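Local coordinates for pentafunctional AROM polypeptide (Schizosaccharomyces pombe, PDB 5SWV), which catalyses five consecutive steps of the shikimate pathway, this fragment comprising its 3-dehydroquinate dehydratase and NADP-dependent shikimate dehydrogenase portions, at residues D353-F361 / T383-L394; L475-H483 / N499-Q507. All coordinates share one frame; numbering follows the deposited sequence.

Contact 1 of 2, residues D353-F361 / T383-L394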
loop_
_atom_site.group_PDB
_atom_site.type_symbol
_atom_site.label_atom_id
_atom_site.label_comp_id
_atom_site.label_asym_id
_atom_site.label_seq_id
_atom_site.Cartn_x
_atom_site.Cartn_y
_atom_site.Cartn_z
ATOM N N ASP A 353 -0.072 0.243 15.724
ATOM C CA ASP A 353 0.832 -0.680 16.429
ATOM C C ASP A 353 0.779 -2.099 15.839
ATOM O O ASP A 353 1.813 -2.690 15.536
ATOM C CB ASP A 353 0.562 -0.686 17.943
ATOM C CG ASP A 353 1.044 0.616 18.651
ATOM O OD1 ASP A 353 1.950 1.324 18.125
ATOM O OD2 ASP A 353 0.514 0.927 19.744
ATOM N N TRP A 354 -0.424 -2.614 15.615
ATOM C CA TRP A 354 -0.588 -3.927 14.970
ATOM C C TRP A 354 0.041 -4.038 13.571
ATOM O O TRP A 354 0.493 -5.114 13.176
ATOM C CB TRP A 354 -2.068 -4.330 14.908
ATOM C CG TRP A 354 -2.885 -3.613 13.896
ATOM C CD1 TRP A 354 -3.435 -2.374 14.016
ATOM C CD2 TRP A 354 -3.247 -4.088 12.596
ATOM N NE1 TRP A 354 -4.123 -2.043 12.869
ATOM C CE2 TRP A 354 -4.034 -3.083 11.987
ATOM C CE3 TRP A 354 -2.992 -5.273 11.891
ATOM C CZ2 TRP A 354 -4.578 -3.225 10.716
ATOM C CZ3 TRP A 354 -3.528 -5.422 10.621
ATOM C CH2 TRP A 354 -4.312 -4.395 10.043
ATOM N N ARG A 355 0.050 -2.935 12.826
ATOM C CA ARG A 355 0.591 -2.925 11.476
ATOM C C ARG A 355 2.082 -3.257 11.480
ATOM O O ARG A 355 2.578 -3.891 10.549
ATOM C CB ARG A 355 0.349 -1.569 10.805
ATOM C CG ARG A 355 -1.127 -1.233 10.586
ATOM C CD ARG A 355 -1.770 -2.092 9.498
ATOM N NE ARG A 355 -0.979 -1.909 8.303
ATOM C CZ ARG A 355 -1.055 -0.851 7.510
ATOM N NH1 ARG A 355 -1.952 0.108 7.708
ATOM N NH2 ARG A 355 -0.233 -0.761 6.486
ATOM N N GLY A 356 2.793 -2.846 12.528
ATOM C CA GLY A 356 4.181 -3.232 12.706
ATOM C C GLY A 356 4.372 -4.740 12.649
ATOM O O GLY A 356 5.374 -5.229 12.111
ATOM N N ILE A 357 3.403 -5.470 13.201
ATOM C CA ILE A 357 3.412 -6.930 13.185
ATOM C C ILE A 357 2.922 -7.442 11.848
ATOM O O ILE A 357 3.631 -8.154 11.164
ATOM C CB ILE A 357 2.550 -7.509 14.322
ATOM C CG1 ILE A 357 3.096 -7.016 15.680
ATOM C CG2 ILE A 357 2.555 -9.036 14.276
ATOM C CD1 ILE A 357 2.200 -7.315 16.858
ATOM N N TYR A 358 1.717 -7.051 11.476
ATOM C CA TYR A 358 1.113 -7.499 10.248
ATOM C C TYR A 358 1.991 -7.266 9.031
ATOM O O TYR A 358 2.281 -8.199 8.294
ATOM C CB TYR A 358 -0.238 -6.811 10.046
ATOM C CG TYR A 358 -0.948 -7.293 8.819
ATOM C CD1 TYR A 358 -0.734 -6.680 7.595
ATOM C CD2 TYR A 358 -1.801 -8.396 8.868
ATOM C CE1 TYR A 358 -1.363 -7.139 6.447
ATOM C CE2 TYR A 358 -2.447 -8.859 7.734
ATOM C CZ TYR A 358 -2.221 -8.231 6.523
ATOM O OH TYR A 358 -2.826 -8.665 5.378
ATOM N N ASP A 359 2.405 -6.018 8.822
ATOM C CA ASP A 359 3.152 -5.630 7.616
ATOM C C ASP A 359 4.536 -6.283 7.542
ATOM O O ASP A 359 5.089 -6.464 6.443
ATOM C CB ASP A 359 3.373 -4.113 7.535
ATOM C CG ASP A 359 2.088 -3.298 7.393
ATOM O OD1 ASP A 359 0.961 -3.840 7.321
ATOM O OD2 ASP A 359 2.226 -2.058 7.347
ATOM N N THR A 360 5.121 -6.586 8.699
ATOM C CA THR A 360 6.423 -7.245 8.740
ATOM C C THR A 360 6.303 -8.659 8.163
ATOM O O THR A 360 7.082 -9.032 7.299
ATOM C CB THR A 360 6.985 -7.266 10.169
ATOM O OG1 THR A 360 7.189 -5.925 10.602
ATOM C CG2 THR A 360 8.299 -8.003 10.235
ATOM N N PHE A 361 5.313 -9.417 8.632
ATOM C CA PHE A 361 5.007 -10.737 8.087
ATOM C C PHE A 361 4.624 -10.660 6.616
ATOM O O PHE A 361 5.145 -11.414 5.797
ATOM C CB PHE A 361 3.889 -11.427 8.892
ATOM C CG PHE A 361 4.371 -12.059 10.173
ATOM C CD1 PHE A 361 5.069 -13.259 10.154
ATOM C CD2 PHE A 361 4.122 -11.463 11.399
ATOM C CE1 PHE A 361 5.524 -13.837 11.326
ATOM C CE2 PHE A 361 4.569 -12.049 12.582
ATOM C CZ PHE A 361 5.276 -13.231 12.540
ATOM N N THR A 383 0.798 -5.808 23.489
ATOM C CA THR A 383 1.371 -6.155 22.205
ATOM C C THR A 383 0.917 -7.555 21.773
ATOM O O THR A 383 0.670 -7.779 20.595
ATOM C CB THR A 383 2.915 -6.041 22.206
ATOM O OG1 THR A 383 3.301 -4.715 22.547
ATOM C CG2 THR A 383 3.488 -6.321 20.831
ATOM N N SER A 384 0.778 -8.481 22.718
ATOM C CA SER A 384 0.330 -9.835 22.385
ATOM C C SER A 384 -1.050 -9.846 21.758
ATOM O O SER A 384 -1.357 -10.720 20.947
ATOM C CB SER A 384 0.319 -10.755 23.613
ATOM O OG SER A 384 -0.842 -10.537 24.401
ATOM N N ARG A 385 -1.878 -8.884 22.135
ATOM C CA ARG A 385 -3.232 -8.812 21.587
ATOM C C ARG A 385 -3.217 -8.393 20.132
ATOM O O ARG A 385 -3.946 -8.964 19.322
ATOM C CB ARG A 385 -4.088 -7.848 22.383
ATOM C CG ARG A 385 -4.076 -8.190 23.862
ATOM C CD ARG A 385 -5.222 -7.557 24.607
ATOM N NE ARG A 385 -5.286 -6.113 24.380
ATOM C CZ ARG A 385 -6.148 -5.303 24.989
ATOM N NH1 ARG A 385 -7.011 -5.795 25.903
ATOM N NH2 ARG A 385 -6.131 -3.993 24.696
ATOM N N ALA A 386 -2.387 -7.396 19.812
ATOM C CA ALA A 386 -2.168 -6.977 18.431
ATOM C C ALA A 386 -1.592 -8.117 17.604
ATOM O O ALA A 386 -1.990 -8.325 16.450
ATOM C CB ALA A 386 -1.241 -5.786 18.385
ATOM N N ALA A 387 -0.678 -8.866 18.209
ATOM C CA ALA A 387 -0.068 -10.022 17.563
ATOM C C ALA A 387 -1.095 -11.110 17.208
ATOM O O ALA A 387 -1.075 -11.649 16.097
ATOM C CB ALA A 387 1.032 -10.590 18.440
ATOM N N ILE A 388 -1.994 -11.414 18.141
ATOM C CA ILE A 388 -3.077 -12.354 17.881
ATOM C C ILE A 388 -3.968 -11.849 16.749
ATOM O O ILE A 388 -4.167 -12.563 15.768
ATOM C CB ILE A 388 -3.875 -12.648 19.152
ATOM C CG1 ILE A 388 -3.019 -13.507 20.060
ATOM C CG2 ILE A 388 -5.182 -13.382 18.850
ATOM C CD1 ILE A 388 -3.568 -13.625 21.458
ATOM N N TYR A 389 -4.474 -10.622 16.860
ATOM C CA TYR A 389 -5.229 -10.001 15.745
ATOM C C TYR A 389 -4.472 -10.104 14.409
ATOM O O TYR A 389 -5.030 -10.554 13.409
ATOM C CB TYR A 389 -5.585 -8.542 16.056
ATOM C CG TYR A 389 -6.237 -7.792 14.918
ATOM C CD1 TYR A 389 -7.476 -8.168 14.432
ATOM C CD2 TYR A 389 -5.608 -6.689 14.329
ATOM C CE1 TYR A 389 -8.089 -7.469 13.388
ATOM C CE2 TYR A 389 -6.197 -5.986 13.281
ATOM C CZ TYR A 389 -7.442 -6.372 12.806
ATOM O OH TYR A 389 -8.022 -5.669 11.762
ATOM N N SER A 390 -3.192 -9.734 14.412
ATOM C CA SER A 390 -2.386 -9.773 13.186
ATOM C C SER A 390 -2.299 -11.190 12.633
ATOM O O SER A 390 -2.525 -11.398 11.452
ATOM C CB SER A 390 -0.980 -9.195 13.415
ATOM O OG SER A 390 -1.050 -7.820 13.708
ATOM N N LEU A 391 -1.987 -12.168 13.474
ATOM C CA LEU A 391 -1.855 -13.543 12.965
ATOM C C LEU A 391 -3.186 -14.037 12.427
ATOM O O LEU A 391 -3.234 -14.635 11.365
ATOM C CB LEU A 391 -1.284 -14.502 14.021
ATOM C CG LEU A 391 0.195 -14.257 14.346
ATOM C CD1 LEU A 391 0.731 -15.262 15.340
ATOM C CD2 LEU A 391 1.045 -14.297 13.088
ATOM N N HIS A 392 -4.257 -13.721 13.140
ATOM C CA HIS A 392 -5.586 -14.099 12.710
ATOM C C HIS A 392 -5.927 -13.453 11.377
ATOM O O HIS A 392 -6.448 -14.110 10.470
ATOM C CB HIS A 392 -6.646 -13.743 13.767
ATOM C CG HIS A 392 -7.998 -14.321 13.476
ATOM N ND1 HIS A 392 -8.924 -13.679 12.684
ATOM C CD2 HIS A 392 -8.568 -15.490 13.852
ATOM C CE1 HIS A 392 -10.009 -14.426 12.586
ATOM N NE2 HIS A 392 -9.818 -15.531 13.283
ATOM N N ARG A 393 -5.599 -12.178 11.238
ATOM C CA ARG A 393 -5.923 -11.449 10.015
ATOM C C ARG A 393 -5.152 -11.951 8.811
ATOM O O ARG A 393 -5.628 -11.836 7.705
ATOM C CB ARG A 393 -5.668 -9.955 10.213
ATOM C CG ARG A 393 -6.263 -9.071 9.135
ATOM C CD ARG A 393 -6.632 -7.708 9.688
ATOM N NE ARG A 393 -6.568 -6.716 8.620
ATOM C CZ ARG A 393 -7.572 -6.357 7.831
ATOM N NH1 ARG A 393 -8.789 -6.888 7.966
ATOM N NH2 ARG A 393 -7.351 -5.447 6.886
ATOM N N LEU A 394 -3.965 -12.501 9.031
ATOM C CA LEU A 394 -3.183 -13.119 7.971
ATOM C C LEU A 394 -3.636 -14.542 7.662
ATOM O O LEU A 394 -3.051 -15.170 6.793
ATOM C CB LEU A 394 -1.698 -13.164 8.362
ATOM C CG LEU A 394 -0.928 -11.854 8.590
ATOM C CD1 LEU A 394 0.194 -12.006 9.605
ATOM C CD2 LEU A 394 -0.352 -11.328 7.295
#

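Contact 2 of 2, residues L475-H483 / N499-Q507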
loop_
_atom_site.group_PDB
_atom_site.type_symbol
_atom_site.label_atom_id
_atom_site.label_comp_id
_atom_site.label_asym_id
_atom_site.label_seq_id
_atom_site.Cartn_x
_atom_site.Cartn_y
_atom_site.Cartn_z
ATOM N N LEU A 475 9.311 -13.301 14.687
ATOM C CA LEU A 475 9.416 -11.863 14.966
ATOM C C LEU A 475 9.543 -11.604 16.463
ATOM O O LEU A 475 8.722 -12.068 17.237
ATOM C CB LEU A 475 8.183 -11.131 14.434
ATOM C CG LEU A 475 8.020 -9.655 14.811
ATOM C CD1 LEU A 475 9.165 -8.827 14.270
ATOM C CD2 LEU A 475 6.705 -9.133 14.273
ATOM N N ASP A 476 10.546 -10.843 16.870
ATOM C CA ASP A 476 10.651 -10.409 18.256
ATOM C C ASP A 476 10.329 -8.936 18.283
ATOM O O ASP A 476 10.933 -8.183 17.540
ATOM C CB ASP A 476 12.066 -10.645 18.783
ATOM C CG ASP A 476 12.156 -10.559 20.296
ATOM O OD1 ASP A 476 11.470 -9.707 20.897
ATOM O OD2 ASP A 476 12.939 -11.335 20.885
ATOM N N MET A 477 9.400 -8.528 19.141
ATOM C CA MET A 477 9.001 -7.127 19.252
ATOM C C MET A 477 9.922 -6.247 20.075
ATOM O O MET A 477 9.755 -5.032 20.062
ATOM C CB MET A 477 7.595 -7.019 19.819
ATOM C CG MET A 477 6.552 -7.599 18.896
ATOM S SD MET A 477 6.552 -6.748 17.318
ATOM C CE MET A 477 5.852 -5.158 17.779
ATOM N N ALA A 478 10.888 -6.829 20.777
ATOM C CA ALA A 478 11.885 -6.027 21.490
ATOM C C ALA A 478 13.095 -5.665 20.605
ATOM O O ALA A 478 13.527 -6.440 19.727
ATOM C CB ALA A 478 12.332 -6.745 22.754
ATOM N N TYR A 479 13.640 -4.478 20.864
ATOM C CA TYR A 479 14.811 -3.946 20.144
ATOM C C TYR A 479 15.900 -3.529 21.145
ATOM O O TYR A 479 16.662 -2.600 20.904
ATOM C CB TYR A 479 14.398 -2.768 19.246
ATOM C CG TYR A 479 13.581 -1.698 19.955
ATOM C CD1 TYR A 479 14.198 -0.618 20.595
ATOM C CD2 TYR A 479 12.184 -1.773 19.992
ATOM C CE1 TYR A 479 13.451 0.356 21.245
ATOM C CE2 TYR A 479 11.428 -0.807 20.640
ATOM C CZ TYR A 479 12.065 0.255 21.265
ATOM O OH TYR A 479 11.312 1.217 21.899
ATOM N N LYS A 480 15.993 -4.263 22.253
ATOM C CA LYS A 480 16.852 -3.888 23.369
ATOM C C LYS A 480 17.219 -5.138 24.186
ATOM O O LYS A 480 16.509 -5.472 25.144
ATOM C CB LYS A 480 16.118 -2.844 24.231
ATOM C CG LYS A 480 16.855 -2.350 25.481
ATOM C CD LYS A 480 18.109 -1.552 25.147
ATOM C CE LYS A 480 18.800 -1.066 26.409
ATOM N NZ LYS A 480 19.815 -0.037 26.078
ATOM N N PRO A 481 18.316 -5.840 23.810
ATOM C CA PRO A 481 19.226 -5.605 22.670
ATOM C C PRO A 481 18.596 -5.734 21.276
ATOM O O PRO A 481 17.460 -6.182 21.149
ATOM C CB PRO A 481 20.325 -6.671 22.860
ATOM C CG PRO A 481 19.787 -7.655 23.853
ATOM C CD PRO A 481 18.837 -6.888 24.714
ATOM N N LEU A 482 19.348 -5.331 20.250
ATOM C CA LEU A 482 18.911 -5.436 18.848
ATOM C C LEU A 482 18.753 -6.902 18.439
ATOM O O LEU A 482 17.682 -7.290 17.961
ATOM C CB LEU A 482 19.899 -4.734 17.896
ATOM C CG LEU A 482 19.958 -3.198 17.928
ATOM C CD1 LEU A 482 21.233 -2.636 17.293
ATOM C CD2 LEU A 482 18.711 -2.629 17.260
ATOM N N HIS A 483 19.827 -7.689 18.614
ATOM C CA HIS A 483 19.784 -9.166 18.515
ATOM C C HIS A 483 19.436 -9.735 19.900
ATOM O O HIS A 483 20.218 -9.583 20.845
ATOM C CB HIS A 483 21.138 -9.758 18.080
ATOM C CG HIS A 483 21.586 -9.366 16.701
ATOM N ND1 HIS A 483 22.428 -8.297 16.468
ATOM C CD2 HIS A 483 21.356 -9.932 15.492
ATOM C CE1 HIS A 483 22.676 -8.207 15.173
ATOM N NE2 HIS A 483 22.038 -9.187 14.559
ATOM N N ASN A 499 13.276 -8.254 13.593
ATOM C CA ASN A 499 13.438 -7.596 14.884
ATOM C C ASN A 499 12.429 -6.488 15.092
ATOM O O ASN A 499 11.744 -6.080 14.154
ATOM C CB ASN A 499 14.885 -7.103 15.086
ATOM C CG ASN A 499 15.262 -5.900 14.223
ATOM O OD1 ASN A 499 14.549 -5.473 13.302
ATOM N ND2 ASN A 499 16.420 -5.345 14.534
ATOM N N GLY A 500 12.361 -6.007 16.329
ATOM C CA GLY A 500 11.356 -5.036 16.741
ATOM C C GLY A 500 11.557 -3.658 16.158
ATOM O O GLY A 500 10.634 -2.862 16.089
ATOM N N LEU A 501 12.775 -3.370 15.743
ATOM C CA LEU A 501 13.045 -2.116 15.067
ATOM C C LEU A 501 12.368 -2.086 13.695
ATOM O O LEU A 501 11.766 -1.081 13.314
ATOM C CB LEU A 501 14.553 -1.903 14.959
ATOM C CG LEU A 501 15.039 -0.501 14.581
ATOM C CD1 LEU A 501 14.296 0.590 15.364
ATOM C CD2 LEU A 501 16.555 -0.411 14.785
ATOM N N GLU A 502 12.433 -3.202 12.974
ATOM C CA GLU A 502 11.690 -3.308 11.736
ATOM C C GLU A 502 10.206 -3.010 11.957
ATOM O O GLU A 502 9.624 -2.220 11.225
ATOM C CB GLU A 502 11.869 -4.673 11.081
ATOM C CG GLU A 502 10.860 -4.909 9.969
ATOM C CD GLU A 502 11.248 -5.997 9.020
ATOM O OE1 GLU A 502 12.235 -6.704 9.291
ATOM O OE2 GLU A 502 10.538 -6.134 8.004
ATOM N N ALA A 503 9.603 -3.636 12.957
ATOM C CA ALA A 503 8.192 -3.397 13.237
ATOM C C ALA A 503 7.896 -1.956 13.585
ATOM O O ALA A 503 6.926 -1.403 13.092
ATOM C CB ALA A 503 7.699 -4.297 14.352
ATOM N N LEU A 504 8.728 -1.359 14.434
ATOM C CA LEU A 504 8.604 0.068 14.788
ATOM C C LEU A 504 8.632 0.958 13.543
ATOM O O LEU A 504 7.848 1.904 13.429
ATOM C CB LEU A 504 9.727 0.522 15.736
ATOM C CG LEU A 504 9.504 1.860 16.495
ATOM C CD1 LEU A 504 10.211 1.746 17.844
ATOM C CD2 LEU A 504 9.914 3.184 15.790
ATOM N N VAL A 505 9.533 0.650 12.619
ATOM C CA VAL A 505 9.634 1.416 11.394
ATOM C C VAL A 505 8.380 1.292 10.551
ATOM O O VAL A 505 7.905 2.295 10.020
ATOM C CB VAL A 505 10.878 1.021 10.584
ATOM C CG1 VAL A 505 10.812 1.549 9.151
ATOM C CG2 VAL A 505 12.117 1.553 11.284
ATOM N N ARG A 506 7.843 0.084 10.440
ATOM C CA ARG A 506 6.624 -0.132 9.665
ATOM C C ARG A 506 5.353 0.464 10.305
ATOM O O ARG A 506 4.415 0.774 9.575
ATOM C CB ARG A 506 6.456 -1.614 9.333
ATOM C CG ARG A 506 7.589 -2.178 8.474
ATOM C CD ARG A 506 7.247 -3.536 7.864
ATOM N NE ARG A 506 8.381 -4.240 7.231
ATOM C CZ ARG A 506 8.809 -4.076 5.970
ATOM N NH1 ARG A 506 8.255 -3.204 5.137
ATOM N NH2 ARG A 506 9.824 -4.803 5.536
ATOM N N GLN A 507 5.324 0.634 11.637
ATOM C CA GLN A 507 4.228 1.374 12.321
ATOM C C GLN A 507 4.174 2.805 11.878
ATOM O O GLN A 507 3.101 3.318 11.552
ATOM C CB GLN A 507 4.398 1.424 13.837
ATOM C CG GLN A 507 4.134 0.112 14.528
ATOM C CD GLN A 507 4.598 0.121 15.972
ATOM O OE1 GLN A 507 4.893 1.195 16.530
ATOM N NE2 GLN A 507 4.668 -1.080 16.590
#

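Contact 1 of 2, residues D353-F361 / T383-L394
Knobs-into-holes packing joins two helices on the Rossmann-type domain of the shikimate dehydrogenase, with Trp354 and Ile357 as the knobs. Helix 382-393 follows strand 374-378 and the glycine-rich turn at its end, the arrangement with which a Rossmann fold opens. The axes of the two segments cross at -40° and approach to 8.7 Å.

Trp354 enters a hole formed by Ala386, Tyr389, Ser390 and Arg393. Its chi1 of 74° sets CG between the backbone N and the carbonyl carbon and turns the indole broadside to Tyr389. The phenol presents its edge to one indole face in a T-shaped pair, CE2 of Tyr389 lying 3.6 Å from CE3 of Trp354; CD of Arg355 lies over the opposite face, toward its rim. Ser390 OG sits at the indole edge, near the ring plane. That hydroxyl is already bonded to Ala386 O of its own helix at 2.9 Å, so the buried hydroxyl has an acceptor within its own helix. At the far rim Arg393, extended from CG to NE, brings NE to 3.5 Å from Trp354 CH2, its guanidinium plane 81° from the indole.

One turn on, Ile357 reaches along the second helix: CD1 meets Ala387 CB at 3.8 Å, while CG2 rests on Ser390 CB at 3.6 Å. Leu394 then closes the seam, its CD2 and CG packed obliquely on the CD2-CE2 side of the Tyr358 ring and its CD1 3.8 Å from Phe361 CB.

Beneath this pair lies the parallel sheet: Phe361 rests on Ala442 and Val444, and Ala387 and Leu391 touch Val377, while helix 500-516 flanks helix 353-364 through Thr360 and Asp353.

Contact 2 of 2, residues L475-H483 / N499-Q507
Bends at chi2 (-60°) and chi3 (-71°) fold the Met477 side chain back, so that although its CB points away from the helix, CE comes to 4.0 Å from Ala503 CB. Asn499 is shaped by its chi1 of 72°, which curls the amide over the helix start: OD1 accepts from Glu502 N at 3.1 Å, an N-cap bond with the donor above the carbonyl plane. Where the two segments pass, Gly500 CA lies 3.7 Å from Met477 O, so backbone meets backbone directly.

This is the C-terminal edge of a Rossmann-type parallel sheet. Strand 472-476 runs out into a loop, helix 485-492 makes the beta-alpha-beta crossover to strand 496-498, and helix 500-516 begins straight after it. An Asx turn shapes the exit from strand 472-476, Asp476 OD1 taking the N-H of Ala478 at 2.9 Å while OD2 is hydrogen-bonded to Thr484 OG1.

Further along the loop, apolar groups brush the helix flank. Tyr479 CE2 lies 4.0 Å from Leu504 CD1, and Leu482 meets Leu501 through their CD2 methyls, also 4.0 Å apart.

In the fold
Contacts 1 and 2 follow one another along the chain, the first closing before the second opens, yet their centres lie only 13 Å apart. Both are built on the same six-stranded parallel sheet: contact 1 places helices 353-364 and 382-393 against it, and contact 2 joins the end of strand 472-476 to helix 500-516. Helix 353-364 is the bridge. Gly356 O packs against Ala503 CB at 3.4 Å, Thr360 touches Glu502 and Arg506, and Met477 reaches Ile357. Helices 353-364 and 500-516, more than a hundred residues apart, thus pack together, an example of how a fold knits together distant parts of its sequence.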